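Local structure of gluconate kinase (Lactobacillus acidophilus, 3GBT) at residues N248-D253 against Q446-I451; S252-L257 against K393-N398; K273-A278 against L387-K392. The protein probably catalyses the ATP-dependent phosphorylation of gluconate, as a kinase of the FGGY family of carbohydrate kinases. All coordinates share one frame; numbering follows the deposited sequence.

Contact 1. Residues N248-D253 against Q446-I451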
loop_
_atom_site.group_PDB
_atom_site.type_symbol
_atom_site.label_atom_id
_atom_site.label_comp_id
_atom_site.label_asym_id
_atom_site.label_seq_id
_atom_site.Cartn_x
_atom_site.Cartn_y
_atom_site.Cartn_z
ATOM N N ASN A 248 11.381 8.841 3.059
ATOM C CA ASN A 248 12.745 9.008 2.584
ATOM C C ASN A 248 13.462 7.690 2.271
ATOM O O ASN A 248 14.690 7.614 2.294
ATOM C CB ASN A 248 13.556 9.854 3.563
ATOM C CG ASN A 248 14.747 10.512 2.899
ATOM O OD1 ASN A 248 14.770 10.686 1.674
ATOM N ND2 ASN A 248 15.751 10.865 3.695
ATOM N N ALA A 249 12.692 6.659 1.962
ATOM C CA ALA A 249 13.271 5.382 1.581
ATOM C C ALA A 249 13.386 5.359 0.071
ATOM O O ALA A 249 12.600 4.698 -0.604
ATOM C CB ALA A 249 12.385 4.245 2.061
ATOM N N ILE A 250 14.363 6.087 -0.461
ATOM C CA ILE A 250 14.426 6.338 -1.897
ATOM C C ILE A 250 15.371 5.427 -2.690
ATOM O O ILE A 250 15.360 5.447 -3.925
ATOM C CB ILE A 250 14.777 7.807 -2.191
ATOM C CG1 ILE A 250 16.226 8.094 -1.808
ATOM C CG2 ILE A 250 13.827 8.751 -1.459
ATOM C CD1 ILE A 250 16.670 9.487 -2.153
ATOM N N ASP A 251 16.186 4.635 -1.996
ATOM C CA ASP A 251 17.137 3.742 -2.670
ATOM C C ASP A 251 17.188 2.388 -1.982
ATOM O O ASP A 251 16.569 2.199 -0.934
ATOM C CB ASP A 251 18.540 4.364 -2.742
ATOM C CG ASP A 251 19.054 4.811 -1.384
ATOM O OD1 ASP A 251 18.790 4.126 -0.371
ATOM O OD2 ASP A 251 19.731 5.857 -1.316
ATOM N N SER A 252 17.942 1.458 -2.562
ATOM C CA SER A 252 18.002 0.087 -2.050
ATOM C C SER A 252 18.635 -0.005 -0.669
ATOM O O SER A 252 18.518 -1.024 0.007
ATOM C CB SER A 252 18.750 -0.826 -3.025
ATOM O OG SER A 252 20.065 -0.343 -3.266
ATOM N N ASP A 253 19.316 1.050 -0.245
ATOM C CA ASP A 253 19.981 1.011 1.053
ATOM C C ASP A 253 18.990 1.214 2.188
ATOM O O ASP A 253 19.351 1.160 3.356
ATOM C CB ASP A 253 21.107 2.041 1.121
ATOM C CG ASP A 253 22.340 1.598 0.350
ATOM O OD1 ASP A 253 22.388 0.409 -0.043
ATOM O OD2 ASP A 253 23.249 2.438 0.128
ATOM N N GLN A 446 14.498 19.525 -7.411
ATOM C CA GLN A 446 14.950 18.762 -8.566
ATOM C C GLN A 446 15.016 17.259 -8.282
ATOM O O GLN A 446 14.122 16.512 -8.672
ATOM C CB GLN A 446 16.304 19.286 -9.053
ATOM C CG GLN A 446 16.608 18.970 -10.510
ATOM C CD GLN A 446 17.847 19.703 -11.020
ATOM O OE1 GLN A 446 18.868 19.079 -11.331
ATOM N NE2 GLN A 446 17.764 21.032 -11.096
ATOM N N ASP A 447 16.071 16.819 -7.603
ATOM C CA ASP A 447 16.278 15.392 -7.371
ATOM C C ASP A 447 15.389 14.858 -6.245
ATOM O O ASP A 447 15.027 15.589 -5.315
ATOM C CB ASP A 447 17.753 15.096 -7.066
ATOM C CG ASP A 447 18.133 13.637 -7.348
ATOM O OD1 ASP A 447 18.480 13.332 -8.516
ATOM O OD2 ASP A 447 18.093 12.797 -6.406
ATOM N N LEU A 448 15.047 13.576 -6.340
ATOM C CA LEU A 448 14.230 12.898 -5.339
ATOM C C LEU A 448 14.881 12.974 -3.955
ATOM O O LEU A 448 14.204 13.120 -2.938
ATOM C CB LEU A 448 14.051 11.441 -5.737
ATOM C CG LEU A 448 12.694 10.808 -5.459
ATOM C CD1 LEU A 448 12.868 9.318 -5.211
ATOM C CD2 LEU A 448 12.020 11.480 -4.278
ATOM N N SER A 449 16.205 12.869 -3.921
ATOM C CA SER A 449 16.936 12.917 -2.665
ATOM C C SER A 449 16.541 14.137 -1.838
ATOM O O SER A 449 16.628 14.135 -0.618
ATOM C CB SER A 449 18.430 12.946 -2.948
ATOM O OG SER A 449 18.719 13.951 -3.913
ATOM N N GLU A 450 16.108 15.189 -2.507
ATOM C CA GLU A 450 15.753 16.405 -1.798
ATOM C C GLU A 450 14.529 16.237 -0.903
ATOM O O GLU A 450 14.294 17.058 -0.025
ATOM C CB GLU A 450 15.569 17.559 -2.780
ATOM C CG GLU A 450 16.867 18.035 -3.386
ATOM C CD GLU A 450 16.678 18.710 -4.739
ATOM O OE1 GLU A 450 15.713 19.494 -4.889
ATOM O OE2 GLU A 450 17.499 18.444 -5.650
ATOM N N ILE A 451 13.759 15.172 -1.115
ATOM C CA ILE A 451 12.585 14.898 -0.274
ATOM C C ILE A 451 12.979 14.634 1.183
ATOM O O ILE A 451 12.164 14.764 2.094
ATOM C CB ILE A 451 11.707 13.732 -0.824
ATOM C CG1 ILE A 451 10.295 13.787 -0.229
ATOM C CG2 ILE A 451 12.347 12.375 -0.556
ATOM C CD1 ILE A 451 9.269 12.949 -0.998
#
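A Schellman motif ends helix 239-245, and its C-prime residue N248, with positive phi, starts the link to strand 254-259 that here meets the 3-10 turn at L448-E450; N248 and I250 carry the first side of the contact, L448, S449 and I451 the second. I250 makes most of the contact. Its CG1 branch takes the crowded position between backbone N and carbonyl carbon (chi1 70°) and carries CD1 out over the backbone of the turn, 3.5 Å from S449 CA. The other branch faces the apolar side: I250 CG2 lies 4.0 Å from I451 CG2, while I250 CB is 3.9 Å from L448 CD1. N248 extends the edge of this patch, its OD1 3.7 Å from I451 CG2. With an alanine here, CB would stay near L448 CD1, but the CG2 contact with I451 would be lost and the S449 backbone would probably be left without the cover of CD1. The turn is shaped from within: D447 OD2 accepts from S449 N at 3.1 Å in an Asx turn and from S449 OG at 2.8 Å, the two donors approaching from opposite faces of the carboxylate plane. Beneath, L448 and I451 also rest on helix 239-245 and on F436 of helix 429-441. The join between the loops is thus mainly van der Waals, with the branches of I250 at its centre, whereas polar bonds serve to fix the shape of the turn.

Contact 2. Residues S252-L257 against K393-N398; sequences SDHCAL and KPVAIN
C255 and I397 point to the same face of the sheet, where the cysteine sulfur sits close against the end of the isoleucine, SG to CD1 3.3 Å. The same sulfur also meets P394 CG, 3.9 Å away. L257 and I397 run obliquely to one another: with CG1 beside the backbone N (chi1 -49°), I397 CG2 falls anti to that N and comes within 3.3 Å of L257 CB. H254 points to the opposite face, shared with A256, A396 and N398. V395 CG2 lies over one face of the imidazole, 3.9 Å above its plane and displaced toward the rim, a CH-pi contact; ND1 of the same ring is hydrogen-bonded to D251 OD1. These side chains flank neighbouring parallel strands, 254-259 and 396-400, at the middle of the seven-stranded mixed sheet in the C-terminal half of this actin-like ATPase fold. V395 N gives a straight bond (168°) to D253 O where the chains first meet. Farther on, the carbonyl of C255 receives N398 N nearly end-on at 2.9 Å. L257 N then reaches N398 O from above the carbonyl plane, 3.0 Å away, and helix 365-388 covers L257 and P394 through L380 and I388.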
loop_
_atom_site.group_PDB
_atom_site.type_symbol
_atom_site.label_atom_id
_atom_site.label_comp_id
_atom_site.label_asym_id
_atom_site.label_seq_id
_atom_site.Cartn_x
_atom_site.Cartn_y
_atom_site.Cartn_z
ATOM N N SER A 252 17.942 1.458 -2.562
ATOM C CA SER A 252 18.002 0.087 -2.050
ATOM C C SER A 252 18.635 -0.005 -0.669
ATOM O O SER A 252 18.518 -1.024 0.007
ATOM C CB SER A 252 18.750 -0.826 -3.025
ATOM O OG SER A 252 20.065 -0.343 -3.266
ATOM N N ASP A 253 19.316 1.050 -0.245
ATOM C CA ASP A 253 19.981 1.011 1.053
ATOM C C ASP A 253 18.990 1.214 2.188
ATOM O O ASP A 253 19.351 1.160 3.356
ATOM C CB ASP A 253 21.107 2.041 1.121
ATOM C CG ASP A 253 22.340 1.598 0.350
ATOM O OD1 ASP A 253 22.388 0.409 -0.043
ATOM O OD2 ASP A 253 23.249 2.438 0.128
ATOM N N HIS A 254 17.738 1.454 1.834
ATOM C CA HIS A 254 16.705 1.662 2.826
ATOM C C HIS A 254 15.494 0.837 2.463
ATOM O O HIS A 254 15.428 0.231 1.392
ATOM C CB HIS A 254 16.324 3.139 2.906
ATOM C CG HIS A 254 17.460 4.027 3.302
ATOM N ND1 HIS A 254 18.527 4.292 2.465
ATOM C CD2 HIS A 254 17.711 4.699 4.452
ATOM C CE1 HIS A 254 19.381 5.087 3.081
ATOM N NE2 HIS A 254 18.910 5.348 4.289
ATOM N N CYS A 255 14.537 0.799 3.371
ATOM C CA CYS A 255 13.222 0.316 3.024
ATOM C C CYS A 255 12.221 0.957 3.956
ATOM O O CYS A 255 12.588 1.560 4.964
ATOM C CB CYS A 255 13.161 -1.204 3.112
ATOM S SG CYS A 255 13.631 -1.769 4.699
ATOM N N ALA A 256 10.955 0.850 3.596
ATOM C CA ALA A 256 9.897 1.451 4.376
ATOM C C ALA A 256 9.022 0.353 4.978
ATOM O O ALA A 256 8.500 -0.515 4.277
ATOM C CB ALA A 256 9.065 2.374 3.513
ATOM N N LEU A 257 8.871 0.411 6.286
ATOM C CA LEU A 257 7.996 -0.476 6.988
ATOM C C LEU A 257 6.930 0.397 7.563
ATOM O O LEU A 257 7.208 1.243 8.407
ATOM C CB LEU A 257 8.745 -1.150 8.129
ATOM C CG LEU A 257 7.938 -1.973 9.139
ATOM C CD1 LEU A 257 7.327 -3.182 8.450
ATOM C CD2 LEU A 257 8.825 -2.395 10.321
ATOM N N LYS A 393 21.524 -6.187 2.933
ATOM C CA LYS A 393 20.536 -5.703 3.887
ATOM C C LYS A 393 20.537 -4.177 3.900
ATOM O O LYS A 393 21.597 -3.558 3.826
ATOM C CB LYS A 393 20.831 -6.227 5.295
ATOM C CG LYS A 393 20.551 -7.714 5.493
ATOM C CD LYS A 393 20.289 -8.037 6.962
ATOM C CE LYS A 393 21.377 -7.443 7.866
ATOM N NZ LYS A 393 21.207 -7.808 9.315
ATOM N N PRO A 394 19.343 -3.567 3.993
ATOM C CA PRO A 394 19.201 -2.116 4.123
ATOM C C PRO A 394 19.929 -1.675 5.380
ATOM O O PRO A 394 20.131 -2.499 6.274
ATOM C CB PRO A 394 17.693 -1.944 4.327
ATOM C CG PRO A 394 17.265 -3.259 4.936
ATOM C CD PRO A 394 18.041 -4.240 4.116
ATOM N N VAL A 395 20.313 -0.407 5.458
ATOM C CA VAL A 395 21.063 0.075 6.614
ATOM C C VAL A 395 20.133 0.507 7.732
ATOM O O VAL A 395 20.559 0.700 8.863
ATOM C CB VAL A 395 21.980 1.266 6.253
ATOM C CG1 VAL A 395 22.891 0.891 5.108
ATOM C CG2 VAL A 395 21.147 2.493 5.910
ATOM N N ALA A 396 18.858 0.666 7.411
ATOM C CA ALA A 396 17.875 1.064 8.405
ATOM C C ALA A 396 16.500 0.759 7.870
ATOM O O ALA A 396 16.330 0.597 6.663
ATOM C CB ALA A 396 18.001 2.539 8.738
ATOM N N ILE A 397 15.527 0.670 8.771
ATOM C CA ILE A 397 14.126 0.522 8.390
ATOM C C ILE A 397 13.409 1.823 8.698
ATOM O O ILE A 397 13.388 2.275 9.844
ATOM C CB ILE A 397 13.417 -0.586 9.202
ATOM C CG1 ILE A 397 14.228 -1.894 9.209
ATOM C CG2 ILE A 397 12.002 -0.797 8.674
ATOM C CD1 ILE A 397 14.449 -2.501 7.839
ATOM N N ASN A 398 12.819 2.447 7.693
ATOM C CA ASN A 398 12.111 3.687 7.967
ATOM C C ASN A 398 10.668 3.384 8.328
ATOM O O ASN A 398 9.879 2.919 7.492
ATOM C CB ASN A 398 12.249 4.673 6.807
ATOM C CG ASN A 398 13.675 5.185 6.658
ATOM O OD1 ASN A 398 13.978 6.015 5.791
ATOM N ND2 ASN A 398 14.561 4.698 7.519
#

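Contact 3. Residues K273-A278 against L387-K392; sequences KIDPSA and LIKNTK
A type I beta turn begins at D275 and a type II turn runs from I388 to T391, the second at the C-terminal end of helix 365-388; the CA atoms of D275 and L387, 8.3 Å apart, are the nearest across the two segments. Two lysines span the gap in opposite senses. K389 leaves its backbone with CG between N and the carbonyl carbon (chi1 55°) and then runs extended, crossing D275 at about a right angle. Its CE lies 3.3 Å from D275 OD1, and its NZ forms a salt bridge with the same oxygen at 3.6 Å. Each end of this pair has a further hold: K389 NZ is hydrogen-bonded to N386 OD1, and D275 OD2 to the hydroxyl of S279. From the other side K273 stretches out and bends at its last torsion (chi4 -103°). The bend sets NZ 3.1 Å from L387 O, near the last turn of the helix, and 3.4 Å from T391 CG2, which it meets tip to tip. Y280 packs against both D275 and L387. A positive charge beside the carbonyl-rich C-terminal end of a helix is likely to be favourable; the salt bridge is long, and its charges, each with a second partner, probably tie these loops only loosely.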
loop_
_atom_site.group_PDB
_atom_site.type_symbol
_atom_site.label_atom_id
_atom_site.label_comp_id
_atom_site.label_asym_id
_atom_site.label_seq_id
_atom_site.Cartn_x
_atom_site.Cartn_y
_atom_site.Cartn_z
ATOM N N LYS A 273 12.907 -6.669 -10.649
ATOM C CA LYS A 273 13.467 -7.750 -9.860
ATOM C C LYS A 273 12.312 -8.558 -9.341
ATOM O O LYS A 273 11.564 -8.113 -8.476
ATOM C CB LYS A 273 14.305 -7.218 -8.692
ATOM C CG LYS A 273 14.678 -8.291 -7.664
ATOM C CD LYS A 273 15.847 -7.861 -6.783
ATOM C CE LYS A 273 16.501 -9.056 -6.078
ATOM N NZ LYS A 273 16.130 -9.185 -4.637
ATOM N N ILE A 274 12.137 -9.743 -9.889
ATOM C CA ILE A 274 11.029 -10.555 -9.460
ATOM C C ILE A 274 11.551 -11.731 -8.677
ATOM O O ILE A 274 12.749 -12.050 -8.702
ATOM C CB ILE A 274 10.178 -11.024 -10.633
ATOM C CG1 ILE A 274 11.066 -11.648 -11.713
ATOM C CG2 ILE A 274 9.386 -9.847 -11.194
ATOM C CD1 ILE A 274 10.293 -12.348 -12.808
ATOM N N ASP A 275 10.628 -12.358 -7.968
ATOM C CA ASP A 275 10.936 -13.442 -7.074
ATOM C C ASP A 275 10.510 -14.731 -7.748
ATOM O O ASP A 275 9.354 -14.875 -8.143
ATOM C CB ASP A 275 10.150 -13.234 -5.780
ATOM C CG ASP A 275 10.477 -14.254 -4.725
ATOM O OD1 ASP A 275 11.651 -14.334 -4.300
ATOM O OD2 ASP A 275 9.544 -14.966 -4.308
ATOM N N PRO A 276 11.450 -15.674 -7.899
ATOM C CA PRO A 276 11.112 -17.020 -8.369
ATOM C C PRO A 276 9.796 -17.506 -7.756
ATOM O O PRO A 276 9.014 -18.190 -8.414
ATOM C CB PRO A 276 12.276 -17.860 -7.848
ATOM C CG PRO A 276 13.439 -16.921 -7.871
ATOM C CD PRO A 276 12.886 -15.538 -7.593
ATOM N N SER A 277 9.547 -17.127 -6.509
ATOM C CA SER A 277 8.355 -17.581 -5.798
ATOM C C SER A 277 7.222 -16.554 -5.819
ATOM O O SER A 277 6.132 -16.804 -5.291
ATOM C CB SER A 277 8.719 -17.910 -4.352
ATOM O OG SER A 277 7.769 -18.789 -3.780
ATOM N N ALA A 278 7.489 -15.396 -6.417
ATOM C CA ALA A 278 6.492 -14.342 -6.528
ATOM C C ALA A 278 5.957 -13.947 -5.161
ATOM O O ALA A 278 4.757 -13.707 -5.004
ATOM C CB ALA A 278 5.349 -14.785 -7.437
ATOM N N LEU A 387 12.451 -9.664 0.109
ATOM C CA LEU A 387 12.916 -8.516 -0.647
ATOM C C LEU A 387 14.416 -8.542 -0.870
ATOM O O LEU A 387 14.891 -8.305 -1.982
ATOM C CB LEU A 387 12.574 -7.241 0.114
ATOM C CG LEU A 387 11.299 -6.485 -0.220
ATOM C CD1 LEU A 387 10.227 -7.387 -0.780
ATOM C CD2 LEU A 387 10.816 -5.722 1.003
ATOM N N ILE A 388 15.168 -8.817 0.191
ATOM C CA ILE A 388 16.599 -8.531 0.167
ATOM C C ILE A 388 17.501 -9.752 0.143
ATOM O O ILE A 388 18.710 -9.632 0.339
ATOM C CB ILE A 388 17.006 -7.585 1.316
ATOM C CG1 ILE A 388 16.776 -8.239 2.674
ATOM C CG2 ILE A 388 16.220 -6.283 1.226
ATOM C CD1 ILE A 388 18.005 -8.935 3.232
ATOM N N LYS A 389 16.932 -10.924 -0.108
ATOM C CA LYS A 389 17.764 -12.106 -0.248
ATOM C C LYS A 389 18.561 -11.984 -1.536
ATOM O O LYS A 389 18.066 -11.441 -2.530
ATOM C CB LYS A 389 16.943 -13.402 -0.201
ATOM C CG LYS A 389 15.799 -13.498 -1.201
ATOM C CD LYS A 389 14.914 -14.696 -0.865
ATOM C CE LYS A 389 13.619 -14.696 -1.682
ATOM N NZ LYS A 389 12.587 -15.628 -1.108
ATOM N N ASN A 390 19.801 -12.469 -1.498
ATOM C CA ASN A 390 20.747 -12.311 -2.603
ATOM C C ASN A 390 21.215 -10.864 -2.789
ATOM O O ASN A 390 21.874 -10.536 -3.778
ATOM C CB ASN A 390 20.161 -12.849 -3.913
ATOM C CG ASN A 390 20.128 -14.367 -3.962
ATOM O OD1 ASN A 390 20.249 -15.040 -2.934
ATOM N ND2 ASN A 390 19.965 -14.916 -5.164
ATOM N N THR A 391 20.869 -9.998 -1.841
ATOM C CA THR A 391 21.285 -8.598 -1.903
ATOM C C THR A 391 21.629 -8.076 -0.508
ATOM O O THR A 391 21.394 -8.756 0.503
ATOM C CB THR A 391 20.207 -7.690 -2.543
ATOM O OG1 THR A 391 19.605 -6.865 -1.537
ATOM C CG2 THR A 391 19.130 -8.520 -3.246
ATOM N N LYS A 392 22.187 -6.869 -0.462
ATOM C CA LYS A 392 22.648 -6.274 0.787
ATOM C C LYS A 392 21.467 -5.847 1.649
ATOM O O LYS A 392 20.518 -5.235 1.153
ATOM C CB LYS A 392 23.552 -5.067 0.499
#

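In the fold
Contacts 1 and 2 begin on the same run of chain, share S252 and D253, and have centres 12 Å apart; A249 packs on C255 and A256. Contact 3 is nested in the loop closed by contact 2, its centre 15 Å away, and the two touch where I388 meets K393 and P394. Helix 365-388 is followed, after a short loop, by strand 396-400, so contact 3 lies at the helix end and contact 2 on the central strands of the seven-stranded sheet. Contacts 1 and 3, 21 Å apart between centres, do not touch. Together the three fasten loops and a helix end round these strands. The side chain of L257 is about 11 Å from G300 and G402, which with T261 bind ADP and ATP outside the contacts.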